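Local coordinates for protein probable benzoylformate decarboxylase (Rhodococcus jostii, PDB 7ORX) that belongs to the thiamine diphosphate-dependent enzymes and, as modelled, binds thiamine diphosphate together with a sodium ion, at residues G368-A373 against S512-D517; S61-E66 against L418-R423. All coordinates share one frame; numbering follows the deposited sequence.

Contact 1: G368-A373 against S512-D517; sequences GAPDDA and SALAAD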
# COMPACT_ATOMS: atom_id res chain seq x y z
N GLY C 368 -10.59 39.75 -29.51
CA GLY C 368 -9.18 39.80 -29.97
C GLY C 368 -8.67 38.46 -30.46
O GLY C 368 -7.78 38.46 -31.26
N ALA C 369 -9.19 37.34 -29.97
CA ALA C 369 -8.52 36.03 -30.06
C ALA C 369 -8.98 35.34 -31.32
O ALA C 369 -10.14 35.46 -31.68
CB ALA C 369 -8.84 35.16 -28.87
N PRO C 370 -8.12 34.52 -31.96
CA PRO C 370 -8.54 33.76 -33.13
C PRO C 370 -9.74 32.84 -32.87
O PRO C 370 -9.86 32.33 -31.76
CB PRO C 370 -7.31 32.93 -33.48
CG PRO C 370 -6.15 33.68 -32.86
CD PRO C 370 -6.70 34.34 -31.61
N ASP C 371 -10.58 32.63 -33.90
CA ASP C 371 -11.72 31.68 -33.98
C ASP C 371 -11.38 30.35 -33.25
O ASP C 371 -12.28 29.74 -32.65
CB ASP C 371 -11.99 31.46 -35.48
CG ASP C 371 -13.31 30.85 -35.90
OD1 ASP C 371 -14.38 31.53 -35.66
OD2 ASP C 371 -13.27 29.72 -36.53
N ASP C 372 -10.13 29.90 -33.31
CA ASP C 372 -9.73 28.51 -32.98
C ASP C 372 -8.69 28.52 -31.86
O ASP C 372 -7.94 27.53 -31.75
CB ASP C 372 -9.19 27.80 -34.22
CG ASP C 372 -7.91 28.39 -34.83
OD1 ASP C 372 -7.47 29.49 -34.40
OD2 ASP C 372 -7.33 27.75 -35.73
N ALA C 373 -8.65 29.54 -31.03
CA ALA C 373 -7.73 29.55 -29.87
C ALA C 373 -8.03 28.31 -29.02
O ALA C 373 -9.17 27.86 -29.06
CB ALA C 373 -7.87 30.80 -29.08
N SER C 512 -0.83 42.56 -29.66
CA SER C 512 0.64 42.50 -29.76
C SER C 512 1.13 41.10 -29.43
O SER C 512 1.86 40.53 -30.26
CB SER C 512 1.23 43.51 -28.81
OG SER C 512 2.63 43.61 -29.02
N ALA C 513 0.76 40.59 -28.25
CA ALA C 513 1.05 39.21 -27.76
C ALA C 513 0.66 38.16 -28.80
O ALA C 513 1.43 37.25 -28.96
CB ALA C 513 0.35 38.95 -26.46
N LEU C 514 -0.49 38.26 -29.46
CA LEU C 514 -0.93 37.23 -30.46
C LEU C 514 0.01 37.26 -31.67
O LEU C 514 0.15 36.21 -32.30
CB LEU C 514 -2.37 37.48 -30.91
CG LEU C 514 -3.44 37.27 -29.85
CD1 LEU C 514 -4.77 37.79 -30.32
CD2 LEU C 514 -3.59 35.80 -29.50
N ALA C 515 0.61 38.41 -32.00
CA ALA C 515 1.53 38.51 -33.16
C ALA C 515 2.91 37.93 -32.84
O ALA C 515 3.64 37.68 -33.79
CB ALA C 515 1.66 39.93 -33.59
N ALA C 516 3.27 37.77 -31.57
CA ALA C 516 4.65 37.47 -31.12
C ALA C 516 5.06 36.04 -31.50
O ALA C 516 4.20 35.14 -31.60
CB ALA C 516 4.74 37.64 -29.62
N ASP C 517 6.37 35.85 -31.72
CA ASP C 517 7.02 34.55 -32.03
C ASP C 517 7.57 33.99 -30.72
O ASP C 517 8.44 33.13 -30.77
CB ASP C 517 8.22 34.72 -32.98
CG ASP C 517 7.92 35.21 -34.40
OD1 ASP C 517 6.96 34.71 -35.02
OD2 ASP C 517 8.65 36.11 -34.90
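Leu514 meets Gly368, Ala369 and Pro370 in a small, mainly van der Waals contact at the protein surface, where helix 503-515 lies beside the loop leading from helix 358-368 into strand 374-378. The segments bury 104 Å² in all, 58 Å² of it on Leu514, and no hydrogen bond crosses between them. Leu514 divides the work between its two methyl groups. CD1 lies against the backbone where helix 358-368 ends, 3.2 Å from the carbonyl O of Gly368 and 4.2 Å from CA of Ala369; at 2.60 Å resolution the shorter value only marks touching groups. CD2 turns to the proline, and here the two side chains reach toward each other tip to tip, with Leu514 CD2 4.0 Å from Pro370 CD. The first torsion explains the reach: with CG anti to the carbonyl carbon (chi1 -67°), the isobutyl group extends off the helix toward the loop. Both elements belong to the alpha/beta C-terminal thiamine diphosphate-binding domain, whose parallel sheet has strand 374-378 next to 425-430 and, beyond 452-457, strand 520-525. Ala369 is the first residue to leave helical angles, and Pro370 then opens a type I beta turn closed by Ala373 N to Pro370 O at 3.1 Å, which directs the chain into strand 374-378. Ala369 and Ala373 also rest on Ile426 of strand 425-430, while Ala513, next to Leu514 in the chain, packs on Thr520 and Ile522. Leu514 also touches Gln424, just before strand 425-430.

Contact 2: S61-E66 against L418-R423; sequences SLVTGE and LASPDR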
# COMPACT_ATOMS: atom_id res chain seq x y z
N SER C 61 -0.16 16.04 -23.84
CA SER C 61 -0.97 14.83 -24.00
C SER C 61 -2.43 15.16 -24.33
O SER C 61 -3.02 14.49 -25.17
CB SER C 61 -0.87 14.00 -22.77
OG SER C 61 -1.93 13.06 -22.75
N LEU C 62 -3.00 16.13 -23.65
CA LEU C 62 -4.44 16.46 -23.81
C LEU C 62 -4.70 16.95 -25.24
O LEU C 62 -5.74 16.62 -25.81
CB LEU C 62 -4.82 17.54 -22.79
CG LEU C 62 -4.95 17.01 -21.36
CD1 LEU C 62 -4.85 18.13 -20.34
CD2 LEU C 62 -6.26 16.30 -21.22
N VAL C 63 -3.77 17.69 -25.81
CA VAL C 63 -4.02 18.25 -27.15
C VAL C 63 -3.90 17.13 -28.18
O VAL C 63 -4.79 17.07 -29.05
CB VAL C 63 -3.06 19.40 -27.45
CG1 VAL C 63 -3.15 19.80 -28.91
CG2 VAL C 63 -3.30 20.59 -26.52
N THR C 64 -2.89 16.26 -28.04
CA THR C 64 -2.54 15.24 -29.06
C THR C 64 -3.45 14.02 -28.91
O THR C 64 -3.77 13.43 -29.94
CB THR C 64 -1.08 14.79 -28.94
OG1 THR C 64 -0.90 14.23 -27.65
CG2 THR C 64 -0.08 15.92 -29.11
N GLY C 65 -3.83 13.66 -27.68
CA GLY C 65 -4.57 12.42 -27.41
C GLY C 65 -3.61 11.27 -27.17
O GLY C 65 -4.05 10.27 -26.63
N GLU C 66 -2.34 11.45 -27.47
CA GLU C 66 -1.33 10.36 -27.51
C GLU C 66 -0.70 10.16 -26.13
O GLU C 66 -0.66 11.14 -25.36
CB GLU C 66 -0.24 10.73 -28.51
CG GLU C 66 -0.76 10.82 -29.93
CD GLU C 66 0.23 11.44 -30.90
OE1 GLU C 66 1.10 12.28 -30.47
OE2 GLU C 66 0.17 11.03 -32.11
N LEU C 418 3.26 23.76 -27.36
CA LEU C 418 4.29 22.90 -27.99
C LEU C 418 3.64 21.84 -28.89
O LEU C 418 4.22 21.48 -29.89
CB LEU C 418 5.11 22.24 -26.88
CG LEU C 418 6.26 21.39 -27.37
CD1 LEU C 418 7.21 22.20 -28.24
CD2 LEU C 418 6.98 20.72 -26.20
N ALA C 419 2.48 21.35 -28.51
CA ALA C 419 1.74 20.29 -29.24
C ALA C 419 0.92 20.90 -30.36
O ALA C 419 0.37 20.14 -31.16
CB ALA C 419 0.82 19.58 -28.28
N SER C 420 0.69 22.21 -30.31
CA SER C 420 -0.33 22.92 -31.13
C SER C 420 0.38 23.86 -32.11
O SER C 420 0.46 25.04 -31.85
CB SER C 420 -1.35 23.61 -30.28
OG SER C 420 -2.55 22.85 -30.29
N PRO C 421 0.81 23.35 -33.29
CA PRO C 421 1.59 24.16 -34.22
C PRO C 421 0.73 25.23 -34.91
O PRO C 421 1.28 26.25 -35.15
CB PRO C 421 2.14 23.10 -35.19
CG PRO C 421 1.08 22.04 -35.24
CD PRO C 421 0.49 22.02 -33.84
N ASP C 422 -0.57 24.99 -35.16
CA ASP C 422 -1.44 25.90 -35.96
C ASP C 422 -2.50 26.63 -35.11
O ASP C 422 -3.48 27.12 -35.69
CB ASP C 422 -2.24 25.17 -37.04
CG ASP C 422 -1.46 24.08 -37.75
OD1 ASP C 422 -0.37 24.42 -38.27
OD2 ASP C 422 -1.96 22.90 -37.78
N ARG C 423 -2.43 26.59 -33.78
CA ARG C 423 -3.50 27.14 -32.93
C ARG C 423 -2.84 27.87 -31.79
O ARG C 423 -1.87 27.37 -31.22
CB ARG C 423 -4.43 26.05 -32.41
CG ARG C 423 -5.21 25.31 -33.49
CD ARG C 423 -6.04 24.20 -32.87
NE ARG C 423 -7.09 24.79 -32.07
CZ ARG C 423 -8.00 24.12 -31.36
NH1 ARG C 423 -8.01 22.81 -31.37
NH2 ARG C 423 -8.93 24.78 -30.68
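Val63 and Thr64, at the end of helix 50-64, both touch the methyl group of Ala419. Ala419 CB is 4.0 Å from Val63 CB and 3.9 Å from Thr64 CG2, and the two backbones come closest here, with Val63 CA and Ala419 CA 6.5 Å apart. Alongside this apolar cluster, the other branch of the contact is Val63 CG1, which lies 3.4 Å from Ser420 OG. CG1 stands anti to the backbone N (chi1 170°), which lets one methyl meet both the alanine and the serine. No hydrogen bond joins the segments, and the 146 Å² they bury comes from van der Waals packing. The contact bridges two domains of related fold: helix 50-64 belongs to the N-terminal thiamine diphosphate-binding domain, whereas segment 418-423 links helix 409-418 to strand 425-430 in the C-terminal one. Thr64 is held by its hydroxyl, which accepts from Glu66 N at 3.1 Å with an N-H...O angle of 162°, an ST turn, and also bonds to the carbonyl of Tyr60 one helical turn back. With chi1 at 61°, OG1 sits between the backbone N and the carbonyl carbon, leaving CG2 to face Ala419. Gly65, the first residue past the helix, has positive phi (89°), and its N is bonded to Ser61 O at 2.8 Å. Farther out, Ala419 and Leu418 touch Tyr60, and Ser420 packs on Ile374. Arg423 fastens the far end of its segment, its NH1 bonded to the carbonyl of Gln395 and its own carbonyl to Gln417 NE2.

Overall arrangement
Contact 1 is peripheral, about 22 Å from its centre to the chain centre, and none of its touching residues is buried; the centre of contact 2 lies about 12 Å from that of the chain, and the contact is partly buried. Contact 1 joins two elements of the C-terminal domain, whereas contact 2 joins that domain to the N-terminal one. Neither is crossed by a hydrogen bond and both rest on van der Waals packing, but a single leucine serves one side of contact 1, while contact 2 shares the work among four small or branched residues, one a serine. Their centres are about 17 Å apart, yet they meet through a polar link: Arg423 NE lies 2.9 Å from Asp372 O, a probable hydrogen bond between the loops preceding adjacent strands 374-378 and 425-430.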